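PDB 3GL5: putative DsbA oxidoreductase SCO1869, which is of unconfirmed function but probably acts as a thiol-disulfide oxidoreductase of the DsbA family, built on a thioredoxin-like fold. Local coordinates for residues Gly75-Gly80 with Tyr90-Arg95; Ala12-Tyr17 with Gly126-Glu131; Lys25-Phe30 with Gln206-Ala211; Arg4-Ser9 with Leu189-Gly194. All blocks are in the same frame, centred on the assembly; numbering follows the deposited sequence. Where two conformers were deposited one is given.

Interaction 1 of 4, residues Gly75-Gly80 with Tyr90-Arg95. With ACT (acetate ion), chain C.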
# COMPACT_ATOMS: atom_id res chain seq x y z
N GLY A 75 -13.18 4.40 -34.33
CA GLY A 75 -12.88 3.93 -32.99
C GLY A 75 -12.60 5.12 -32.09
O GLY A 75 -13.12 5.18 -31.00
N GLU A 76 -11.81 6.07 -32.59
CA GLU A 76 -11.43 7.26 -31.83
C GLU A 76 -12.62 8.17 -31.53
O GLU A 76 -12.74 8.70 -30.41
CB GLU A 76 -10.34 8.06 -32.54
CG GLU A 76 -8.96 7.39 -32.54
CD GLU A 76 -8.60 6.77 -31.20
OE1 GLU A 76 -8.37 7.50 -30.22
OE2 GLU A 76 -8.55 5.51 -31.15
N ASP A 77 -13.48 8.35 -32.53
CA ASP A 77 -14.73 9.09 -32.33
C ASP A 77 -15.58 8.40 -31.26
O ASP A 77 -16.11 9.04 -30.35
CB ASP A 77 -15.53 9.23 -33.64
CG ASP A 77 -14.80 10.08 -34.68
OD1 ASP A 77 -13.82 10.75 -34.37
OD2 ASP A 77 -15.21 10.06 -35.85
N ASN A 78 -15.69 7.08 -31.33
CA ASN A 78 -16.42 6.39 -30.30
C ASN A 78 -15.81 6.57 -28.91
O ASN A 78 -16.53 6.78 -27.93
CB ASN A 78 -16.52 4.90 -30.57
CG ASN A 78 -17.15 4.18 -29.40
OD1 ASN A 78 -18.24 4.55 -28.95
ND2 ASN A 78 -16.47 3.15 -28.88
N LEU A 79 -14.49 6.48 -28.83
CA LEU A 79 -13.80 6.67 -27.57
C LEU A 79 -14.03 8.09 -27.06
O LEU A 79 -14.19 8.31 -25.87
CB LEU A 79 -12.32 6.33 -27.73
CG LEU A 79 -11.99 4.85 -27.43
CD1 LEU A 79 -10.63 4.45 -28.05
CD2 LEU A 79 -11.99 4.64 -25.93
N GLY A 80 -14.02 9.06 -27.96
CA GLY A 80 -14.33 10.44 -27.59
C GLY A 80 -15.73 10.60 -27.03
O GLY A 80 -15.94 11.32 -26.06
N TYR A 90 -11.13 14.19 -24.31
CA TYR A 90 -10.50 13.16 -25.13
C TYR A 90 -10.38 13.69 -26.56
O TYR A 90 -11.41 13.84 -27.23
CB TYR A 90 -11.33 11.90 -25.13
CG TYR A 90 -10.63 10.73 -25.76
CD1 TYR A 90 -9.95 9.80 -24.98
CD2 TYR A 90 -10.65 10.54 -27.15
CE1 TYR A 90 -9.28 8.66 -25.58
CE2 TYR A 90 -9.98 9.44 -27.76
CZ TYR A 90 -9.30 8.51 -26.97
OH TYR A 90 -8.67 7.45 -27.56
N ARG A 91 -9.16 14.00 -27.00
CA ARG A 91 -8.93 14.43 -28.40
C ARG A 91 -9.08 13.29 -29.37
O ARG A 91 -8.42 12.27 -29.23
CB ARG A 91 -7.57 15.06 -28.57
CG ARG A 91 -7.43 16.23 -27.67
CD ARG A 91 -6.03 16.74 -27.67
NE ARG A 91 -5.91 17.72 -28.73
CZ ARG A 91 -6.42 18.95 -28.68
NH1 ARG A 91 -7.07 19.37 -27.59
NH2 ARG A 91 -6.28 19.77 -29.71
N THR A 92 -9.96 13.47 -30.35
CA THR A 92 -10.25 12.41 -31.33
C THR A 92 -9.35 12.49 -32.56
O THR A 92 -9.52 11.72 -33.51
CB THR A 92 -11.74 12.42 -31.77
OG1 THR A 92 -12.10 13.74 -32.21
CG2 THR A 92 -12.63 12.04 -30.61
N ARG A 93 -8.38 13.39 -32.53
CA ARG A 93 -7.49 13.61 -33.63
C ARG A 93 -6.08 13.91 -33.16
O ARG A 93 -5.88 14.62 -32.17
CB ARG A 93 -7.97 14.79 -34.46
CG ARG A 93 -8.31 14.47 -35.87
CD ARG A 93 -9.54 13.64 -35.91
NE ARG A 93 -10.08 13.52 -37.25
CZ ARG A 93 -11.33 13.17 -37.49
NH1 ARG A 93 -11.78 13.08 -38.74
NH2 ARG A 93 -12.14 12.88 -36.47
N ASP A 94 -5.12 13.37 -33.90
CA ASP A 94 -3.70 13.71 -33.78
C ASP A 94 -3.08 13.31 -32.48
O ASP A 94 -2.11 13.94 -32.08
CB ASP A 94 -3.44 15.20 -33.97
CG ASP A 94 -3.95 15.72 -35.30
OD1 ASP A 94 -3.88 14.99 -36.33
OD2 ASP A 94 -4.42 16.87 -35.30
N ARG A 95 -3.64 12.31 -31.80
CA ARG A 95 -2.99 11.74 -30.62
C ARG A 95 -1.75 10.96 -31.03
O ARG A 95 -1.64 10.49 -32.17
CB ARG A 95 -3.94 10.84 -29.86
CG ARG A 95 -5.15 11.58 -29.16
CD ARG A 95 -5.71 10.79 -27.94
NE ARG A 95 -6.04 9.40 -28.29
CZ ARG A 95 -5.21 8.37 -28.12
NH1 ARG A 95 -3.99 8.54 -27.61
NH2 ARG A 95 -5.62 7.14 -28.48
C ACT C . -3.06 4.47 -27.48
O ACT C . -1.96 4.94 -27.14
OXT ACT C . -3.88 5.34 -27.82
CH3 ACT C . -3.35 2.99 -27.47
O HOH W 1 -7.62 9.84 -30.68
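Glu76 OE1 takes bonds from two residues of 90-95. The phenol Tyr90 OH donates to it at 2.7 Å, arriving on the syn side of the carboxylate, and Arg95 NH2 adds a longer bond of 3.3 Å to Glu76 OE1 that belongs to a salt bridge. The arginine comes from above the carboxylate plane, 43° out of it, while the oxygen lies close to the guanidinium plane. A bridging water also donates to this oxygen and to Arg91 O. Glu76 suits its place because its chain, bent at chi2 (-42°), carries the acid off the helix toward the phenol. Arg95 NH2 turns in addition to an acetate ion, with OXT 2.6 Å away; His97 holds the same acetate.

The ring of Tyr90 lies with one face toward Leu79, whose CB comes to 3.8 Å from Tyr90 CZ, and Gly80 CA packs at 3.7 Å from Tyr90 CD2. A side chain on Gly80 would run into Thr92 CG2, consistent with a glycine at this position. That methyl reaches Glu76 O at 3.3 Å. Farther out, Asp77 OD1 and Arg93 NH2 form a looser salt bridge of 3.4 Å. The loop following helix 69-85 is thus folded back on it by a shared carboxylate oxygen, whose negative charge is probably stabilised by the arginine and the phenol together.

Interaction 2 of 4, residues Ala12-Tyr17 with Gly126-Glu131. With NA (sodium ion), chain B.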
# COMPACT_ATOMS: atom_id res chain seq x y z
N ALA A 12 -0.86 4.90 -21.96
CA ALA A 12 -1.18 4.83 -23.40
C ALA A 12 -2.34 3.84 -23.64
O ALA A 12 -2.24 2.95 -24.46
CB ALA A 12 0.09 4.38 -24.23
N CYS A 13 -3.39 3.93 -22.86
CA CYS A 13 -4.47 2.96 -22.95
C CYS A 13 -5.79 3.74 -22.78
O CYS A 13 -6.14 4.13 -21.68
CB CYS A 13 -4.26 1.94 -21.85
SG CYS A 13 -5.59 0.88 -21.42
N PRO A 14 -6.48 4.03 -23.89
CA PRO A 14 -7.71 4.85 -23.81
C PRO A 14 -8.77 4.25 -22.88
O PRO A 14 -9.41 5.00 -22.18
CB PRO A 14 -8.23 4.88 -25.26
CG PRO A 14 -7.08 4.49 -26.13
CD PRO A 14 -6.08 3.71 -25.28
N TRP A 15 -8.95 2.93 -22.89
CA TRP A 15 -9.89 2.24 -21.98
C TRP A 15 -9.49 2.23 -20.52
O TRP A 15 -10.35 1.99 -19.67
CB TRP A 15 -10.10 0.78 -22.42
CG TRP A 15 -10.82 0.73 -23.77
CD1 TRP A 15 -10.33 0.30 -24.98
CD2 TRP A 15 -12.15 1.19 -24.01
NE1 TRP A 15 -11.29 0.46 -25.97
CE2 TRP A 15 -12.42 1.00 -25.39
CE3 TRP A 15 -13.14 1.72 -23.19
CZ2 TRP A 15 -13.65 1.32 -25.97
CZ3 TRP A 15 -14.38 2.06 -23.77
CH2 TRP A 15 -14.62 1.85 -25.14
N CYS A 16 -8.20 2.40 -20.22
CA CYS A 16 -7.73 2.57 -18.84
C CYS A 16 -8.25 3.91 -18.31
O CYS A 16 -8.79 3.99 -17.20
CB CYS A 16 -6.21 2.51 -18.79
SG CYS A 16 -5.53 0.93 -19.25
N TYR A 17 -8.09 4.96 -19.13
CA TYR A 17 -8.58 6.32 -18.85
C TYR A 17 -10.10 6.39 -18.68
O TYR A 17 -10.58 6.97 -17.71
CB TYR A 17 -8.14 7.23 -19.97
CG TYR A 17 -8.51 8.72 -19.90
CD1 TYR A 17 -8.27 9.51 -18.74
CD2 TYR A 17 -9.00 9.34 -21.01
CE1 TYR A 17 -8.60 10.92 -18.74
CE2 TYR A 17 -9.29 10.70 -21.04
CZ TYR A 17 -9.10 11.48 -19.93
OH TYR A 17 -9.41 12.81 -20.09
N GLY A 126 -2.54 14.82 -19.68
CA GLY A 126 -1.38 15.12 -20.57
C GLY A 126 -1.42 14.28 -21.85
O GLY A 126 -1.16 14.79 -22.94
N ASN A 127 -1.78 13.01 -21.73
CA ASN A 127 -1.90 12.14 -22.90
C ASN A 127 -3.14 12.43 -23.80
O ASN A 127 -3.00 12.76 -24.99
CB ASN A 127 -1.75 10.64 -22.53
CG ASN A 127 -1.47 9.74 -23.75
OD1 ASN A 127 -0.88 10.20 -24.75
ND2 ASN A 127 -1.92 8.48 -23.69
N PHE A 128 -4.34 12.36 -23.21
CA PHE A 128 -5.60 12.31 -23.96
C PHE A 128 -6.31 13.64 -24.16
O PHE A 128 -7.05 13.80 -25.13
CB PHE A 128 -6.55 11.29 -23.30
CG PHE A 128 -6.03 9.86 -23.33
CD1 PHE A 128 -6.00 9.14 -24.52
CD2 PHE A 128 -5.56 9.24 -22.16
CE1 PHE A 128 -5.51 7.82 -24.55
CE2 PHE A 128 -5.09 7.93 -22.18
CZ PHE A 128 -5.06 7.21 -23.41
N ALA A 129 -6.06 14.60 -23.27
CA ALA A 129 -6.72 15.93 -23.33
C ALA A 129 -5.87 16.99 -24.00
O ALA A 129 -6.35 18.00 -24.42
CB ALA A 129 -7.13 16.40 -21.93
N ASP A 130 -4.60 16.73 -24.14
CA ASP A 130 -3.64 17.78 -24.35
C ASP A 130 -2.90 17.49 -25.65
O ASP A 130 -2.51 16.35 -25.89
CB ASP A 130 -2.69 17.63 -23.17
CG ASP A 130 -1.95 18.88 -22.85
OD1 ASP A 130 -1.57 19.63 -23.78
OD2 ASP A 130 -1.68 19.05 -21.64
N GLU A 131 -2.68 18.52 -26.46
CA GLU A 131 -2.04 18.38 -27.79
C GLU A 131 -0.53 18.10 -27.68
O GLU A 131 0.03 17.36 -28.49
CB GLU A 131 -2.37 19.61 -28.63
CG GLU A 131 -1.61 19.79 -29.92
CD GLU A 131 -1.97 21.10 -30.63
OE1 GLU A 131 -2.84 21.85 -30.12
OE2 GLU A 131 -1.38 21.39 -31.70
NA NA B . -0.74 14.60 -25.28
O HOH W 2 0.79 12.56 -25.67
O HOH W 3 0.00 14.77 -27.99
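Tyr17 and Phe128 set their rings nearly parallel, with planes at 11° and centroids 5.0 Å apart, but offset until mostly their margins meet. Phe128 CD2 sits over one face of the tyrosine, and Tyr17 CE2 comes down beside the methylene Phe128 CB at 3.6 Å. Tyr17 turns its CG anti to the backbone N (chi1 -179°), which sends the ring out from its helix to the phenylalanine; its hydroxyl is bonded to Ala89 O.

Aliphatic and backbone contacts take the far end of the Phe128 ring. Phe128 CZ lies 3.5 Å from Pro14 N and 3.6 Å from Cys13 C, and Pro14 CG rests 4.0 Å from Phe128 CE1. A flat apolar ring fits well against a proline that has no N-H to satisfy. Asn127 ND2 lies over one face of the Phe128 ring, toward its margin, and 3.7 Å from Ala12 CA; its hydrogen bond goes to Ile11 O. Cys13, at the N-cap, and Cys16 form the disulfide of a CxxC at a helix start, consistent with a thioredoxin-type active site. Replacing Phe128 by an alanine would probably leave Pro14 and one face of Tyr17 without their packing partner and open a gap beside this turn.

Of the two segments, only 126-131 touches the sodium ion: Gly126 O at 2.4 Å, Asn127 O, Asp130 O and two waters bind it, and Arg132 O completes the site.

The contact joins the start of helix 14-28 to the end region of helix 116-128, with Leu79 of helix 69-85 against Pro14 and the ring of Tyr90 meeting that of Phe128.

Interaction 3 of 4, residues Lys25-Phe30 with Gln206-Ala211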
# COMPACT_ATOMS: atom_id res chain seq x y z
N LYS A 25 -17.06 6.17 -10.64
CA LYS A 25 -18.48 6.43 -10.61
C LYS A 25 -19.20 5.28 -9.87
O LYS A 25 -20.02 5.53 -9.02
CB LYS A 25 -19.01 6.69 -12.03
CG LYS A 25 -20.51 6.52 -12.17
CD LYS A 25 -20.98 6.70 -13.62
CE LYS A 25 -21.68 8.03 -13.77
NZ LYS A 25 -22.84 7.99 -14.75
N ALA A 26 -18.84 4.03 -10.16
CA ALA A 26 -19.45 2.87 -9.49
C ALA A 26 -19.12 2.86 -8.00
O ALA A 26 -19.96 2.50 -7.15
CB ALA A 26 -18.95 1.59 -10.13
N LEU A 27 -17.89 3.26 -7.67
CA LEU A 27 -17.45 3.21 -6.30
C LEU A 27 -18.24 4.24 -5.43
O LEU A 27 -18.61 3.95 -4.27
CB LEU A 27 -15.94 3.43 -6.25
CG LEU A 27 -15.38 3.50 -4.83
CD1 LEU A 27 -15.79 2.22 -4.09
CD2 LEU A 27 -13.84 3.75 -4.76
N ALA A 28 -18.49 5.42 -6.00
CA ALA A 28 -19.22 6.48 -5.33
C ALA A 28 -20.67 6.09 -5.05
O ALA A 28 -21.27 6.57 -4.10
CB ALA A 28 -19.13 7.77 -6.09
N ALA A 29 -21.21 5.16 -5.82
CA ALA A 29 -22.57 4.71 -5.53
C ALA A 29 -22.58 3.40 -4.76
O ALA A 29 -23.64 2.88 -4.47
CB ALA A 29 -23.38 4.59 -6.82
N PHE A 30 -21.41 2.85 -4.44
CA PHE A 30 -21.34 1.59 -3.66
C PHE A 30 -21.62 1.84 -2.15
O PHE A 30 -21.05 2.77 -1.60
CB PHE A 30 -19.95 0.96 -3.85
CG PHE A 30 -19.75 -0.34 -3.13
CD1 PHE A 30 -20.62 -1.42 -3.34
CD2 PHE A 30 -18.67 -0.50 -2.27
CE1 PHE A 30 -20.42 -2.62 -2.67
CE2 PHE A 30 -18.45 -1.67 -1.61
CZ PHE A 30 -19.33 -2.76 -1.80
N GLN A 206 -21.79 -4.26 -9.30
CA GLN A 206 -21.99 -5.70 -9.10
C GLN A 206 -20.77 -6.39 -8.52
O GLN A 206 -20.87 -7.11 -7.52
CB GLN A 206 -22.36 -6.37 -10.43
CG GLN A 206 -21.95 -7.83 -10.52
CD GLN A 206 -22.62 -8.70 -9.46
OE1 GLN A 206 -23.71 -8.37 -8.96
NE2 GLN A 206 -21.98 -9.81 -9.10
N ALA A 207 -19.62 -6.15 -9.17
CA ALA A 207 -18.33 -6.72 -8.77
C ALA A 207 -17.96 -6.30 -7.34
O ALA A 207 -17.63 -7.14 -6.51
CB ALA A 207 -17.21 -6.32 -9.75
N LEU A 208 -18.03 -5.01 -7.04
CA LEU A 208 -17.84 -4.53 -5.67
C LEU A 208 -18.73 -5.28 -4.67
O LEU A 208 -18.27 -5.74 -3.63
CB LEU A 208 -18.09 -3.02 -5.59
CG LEU A 208 -17.02 -2.15 -6.25
CD1 LEU A 208 -17.44 -0.69 -6.54
CD2 LEU A 208 -15.77 -2.20 -5.43
N THR A 209 -20.00 -5.46 -5.03
CA THR A 209 -20.99 -5.98 -4.09
C THR A 209 -20.80 -7.44 -3.81
O THR A 209 -20.90 -7.88 -2.67
CB THR A 209 -22.41 -5.74 -4.61
OG1 THR A 209 -22.66 -4.34 -4.55
CG2 THR A 209 -23.45 -6.48 -3.75
N GLN A 210 -20.50 -8.17 -4.87
CA GLN A 210 -20.22 -9.59 -4.79
C GLN A 210 -18.94 -9.82 -4.01
O GLN A 210 -18.91 -10.64 -3.10
CB GLN A 210 -20.08 -10.14 -6.21
CG GLN A 210 -20.43 -11.59 -6.33
CD GLN A 210 -20.30 -12.08 -7.75
OE1 GLN A 210 -20.33 -11.28 -8.70
NE2 GLN A 210 -20.14 -13.38 -7.92
N ALA A 211 -17.91 -9.06 -4.35
CA ALA A 211 -16.59 -9.16 -3.72
C ALA A 211 -16.75 -8.86 -2.24
O ALA A 211 -16.32 -9.66 -1.40
CB ALA A 211 -15.61 -8.19 -4.34
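Leu208 enters first on helix 201-213, and it supplies most of what that helix gives to the contact. Its CB stands squarely over the centre of the Phe30 ring, 3.7 Å from the centroid and only 12° off the ring normal, a CH-pi contact. Beyond it the branch Leu208 CD1 reaches the root of the ring, by Phe30 CB, and the end of helix 14-28, where it lies 3.9 Å from Leu27 CA and 4.1 Å from the methyl Leu27 CD1; the two leucine side chains meet at about a right angle. Leu208 CG is anti to the carbonyl carbon (chi1 -71°), which turns CD1 toward Leu27. The backbone takes part as well, since Leu208 O is 3.7 Å from Phe30 CZ. A branched aliphatic residue suits this position, offering a methylene to the aromatic face and a methyl to the neighbouring leucine at once.

Thr209 follows at the outer margin. Its OG1 lies near the plane of the Phe30 ring, at the edge, 3.4 Å from Phe30 CE1. The same hydroxyl is bonded to Thr205 O of its own helix, and a small polar residue suits this exposed margin.

Around the pair, Leu208 also touches Met3 and Val5 of strand 3-9, while Leu27 and Phe30 lean on Val36 of strand 36-42. Between these two segments attraction is mainly dispersive, so shape complementarity rather than charge joins the end of helix 14-28, and Phe30 just after it, to helix 201-213 over one side of the central sheet of the thioredoxin-like fold.

Interaction 4 of 4, residues Arg4-Ser9 with Leu189-Gly194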
# COMPACT_ATOMS: atom_id res chain seq x y z
N ARG A 4 -9.51 -4.25 -0.42
CA ARG A 4 -8.69 -3.47 -1.36
C ARG A 4 -9.11 -3.78 -2.80
O ARG A 4 -9.44 -4.92 -3.12
CB ARG A 4 -7.20 -3.80 -1.13
CG ARG A 4 -6.26 -2.93 -1.91
CD ARG A 4 -4.77 -3.22 -1.70
NE ARG A 4 -4.40 -4.64 -1.75
CZ ARG A 4 -3.15 -5.08 -1.93
NH1 ARG A 4 -2.16 -4.19 -2.13
NH2 ARG A 4 -2.88 -6.39 -1.93
N VAL A 5 -9.15 -2.75 -3.64
CA VAL A 5 -9.29 -2.88 -5.10
C VAL A 5 -8.00 -2.36 -5.82
O VAL A 5 -7.68 -1.15 -5.77
CB VAL A 5 -10.53 -2.10 -5.64
CG1 VAL A 5 -10.54 -2.10 -7.17
CG2 VAL A 5 -11.80 -2.70 -5.11
N GLU A 6 -7.27 -3.28 -6.46
CA GLU A 6 -6.07 -2.91 -7.24
C GLU A 6 -6.39 -2.75 -8.72
O GLU A 6 -7.12 -3.56 -9.31
CB GLU A 6 -4.99 -3.96 -7.08
CG GLU A 6 -4.69 -4.29 -5.61
CD GLU A 6 -3.96 -5.59 -5.47
OE1 GLU A 6 -4.61 -6.64 -5.35
OE2 GLU A 6 -2.71 -5.55 -5.53
N ILE A 7 -5.85 -1.70 -9.32
CA ILE A 7 -6.20 -1.39 -10.70
C ILE A 7 -4.92 -1.28 -11.54
O ILE A 7 -4.17 -0.29 -11.41
CB ILE A 7 -6.94 -0.04 -10.82
CG1 ILE A 7 -8.13 0.01 -9.87
CG2 ILE A 7 -7.30 0.26 -12.28
CD1 ILE A 7 -8.92 1.34 -9.96
N TRP A 8 -4.67 -2.27 -12.38
CA TRP A 8 -3.53 -2.20 -13.32
C TRP A 8 -3.90 -1.39 -14.55
O TRP A 8 -4.95 -1.61 -15.12
CB TRP A 8 -3.11 -3.60 -13.73
CG TRP A 8 -2.19 -4.23 -12.78
CD1 TRP A 8 -0.83 -4.27 -12.86
CD2 TRP A 8 -2.54 -4.92 -11.57
NE1 TRP A 8 -0.30 -4.96 -11.79
CE2 TRP A 8 -1.33 -5.37 -10.98
CE3 TRP A 8 -3.75 -5.21 -10.92
CZ2 TRP A 8 -1.30 -6.08 -9.77
CZ3 TRP A 8 -3.72 -5.93 -9.73
CH2 TRP A 8 -2.52 -6.34 -9.15
N SER A 9 -3.04 -0.47 -14.97
CA SER A 9 -3.33 0.30 -16.20
C SER A 9 -2.03 0.87 -16.77
O SER A 9 -1.00 0.93 -16.06
CB SER A 9 -4.28 1.49 -15.94
OG SER A 9 -5.64 1.08 -15.87
N LEU A 189 -10.44 -7.28 -7.11
CA LEU A 189 -11.25 -6.86 -5.98
C LEU A 189 -11.01 -7.87 -4.91
O LEU A 189 -11.39 -9.04 -5.07
CB LEU A 189 -12.74 -6.78 -6.36
CG LEU A 189 -13.05 -5.68 -7.38
CD1 LEU A 189 -12.88 -6.19 -8.81
CD2 LEU A 189 -14.44 -5.13 -7.19
N ASP A 190 -10.34 -7.44 -3.85
CA ASP A 190 -10.11 -8.30 -2.69
C ASP A 190 -9.27 -9.56 -2.99
O ASP A 190 -9.45 -10.58 -2.33
CB ASP A 190 -11.44 -8.75 -2.09
CG ASP A 190 -11.29 -9.17 -0.63
OD1 ASP A 190 -10.37 -8.64 0.05
OD2 ASP A 190 -12.10 -10.02 -0.19
N ARG A 191 -8.37 -9.51 -3.97
CA ARG A 191 -7.69 -10.73 -4.43
C ARG A 191 -8.64 -11.96 -4.64
O ARG A 191 -8.17 -13.10 -4.56
CB ARG A 191 -6.51 -11.09 -3.51
CG ARG A 191 -5.29 -10.14 -3.62
CD ARG A 191 -4.47 -10.42 -4.89
NE ARG A 191 -3.55 -9.34 -5.21
CZ ARG A 191 -2.27 -9.29 -4.83
NH1 ARG A 191 -1.75 -10.28 -4.11
NH2 ARG A 191 -1.50 -8.24 -5.15
N ALA A 192 -9.93 -11.74 -4.91
CA ALA A 192 -10.90 -12.84 -5.17
C ALA A 192 -11.51 -12.76 -6.55
O ALA A 192 -11.81 -13.79 -7.18
CB ALA A 192 -12.03 -12.86 -4.12
N TYR A 193 -11.74 -11.53 -7.01
CA TYR A 193 -12.39 -11.33 -8.28
C TYR A 193 -11.56 -10.46 -9.23
O TYR A 193 -11.10 -9.39 -8.85
CB TYR A 193 -13.75 -10.68 -8.04
CG TYR A 193 -14.81 -11.67 -7.60
CD1 TYR A 193 -15.60 -12.32 -8.55
CD2 TYR A 193 -15.01 -11.98 -6.25
CE1 TYR A 193 -16.59 -13.24 -8.17
CE2 TYR A 193 -16.00 -12.90 -5.86
CZ TYR A 193 -16.77 -13.52 -6.83
OH TYR A 193 -17.74 -14.44 -6.49
N GLY A 194 -11.39 -10.92 -10.47
CA GLY A 194 -10.74 -10.12 -11.50
C GLY A 194 -11.74 -9.51 -12.45
O GLY A 194 -12.55 -10.19 -13.02
O HOH W 4 -7.32 -6.84 -4.82
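Val5 and Leu189 face each other as an antiparallel non-hydrogen-bonded pair, their CA atoms 4.5 Å apart. One residue on, Asp190 N donates to Arg4 O at 2.8 Å, and the nitrogen lies nearly on the line of the C=O bond, at 177°. Segment 189-194 then turns back: Asp190 and Arg191 both have positive phi, and Ala192 N and Tyr193 N both bond to Leu189 O from the same face of its plane, a classic beta bulge.

This hairpin joins strand 186-189 to 193-196 in the mixed sheet of the thioredoxin-like fold, where strand 3-9 lies between 36-42 and 186-189. Tyr193 and Gly194 continue the sheet into a strand of the second subunit.

The Val5 and Leu189 side chains run side by side, with Val5 CG2 3.9 Å from Leu189 CG, and present a branched apolar surface to Leu208 of helix 201-213. Glu6 and Arg191 make the polar part. Arg191 grips the carboxylate side-on, NE to Glu6 OE1 at 2.9 Å and NH2 to Glu6 OE2 at 3.0 Å, each on a syn lone pair, with the carboxylate tilted from the guanidinium plane. A bend at chi2 (-76°) brings the guanidinium to Glu6. Arg41 forms a second salt bridge to Glu6 OE2, and Glu175 one to Arg191. A leucine in place of Arg191 would probably leave Glu6 without one of its positive partners and Glu175 without this partner. Arg4 NH2 lies over one face of the Arg191 guanidinium, 4.0 Å from Arg191 NH2, within the charge network round Glu6.

How the interactions relate
Interactions 2, 3 and 4 are buried, whereas interaction 1 lies nearer the surface and mixes charge with packing. Interactions 2 and 3 share helix 14-28, one near its start beside the disulfide and the other around its end, and where helix ends meet helices both rely on aromatic and aliphatic contact. Interaction 4 is the one that adds strand pairing, and its apolar face meets interaction 3 where Leu189 packs under helix 201-213. Interactions 1 and 2 adjoin through a probable bond from Arg91 N to Phe128 O. Salt bridges appear in interactions 1 and 4, at a loop folded on a helix and at a hairpin turn, with centres about 28 Å apart.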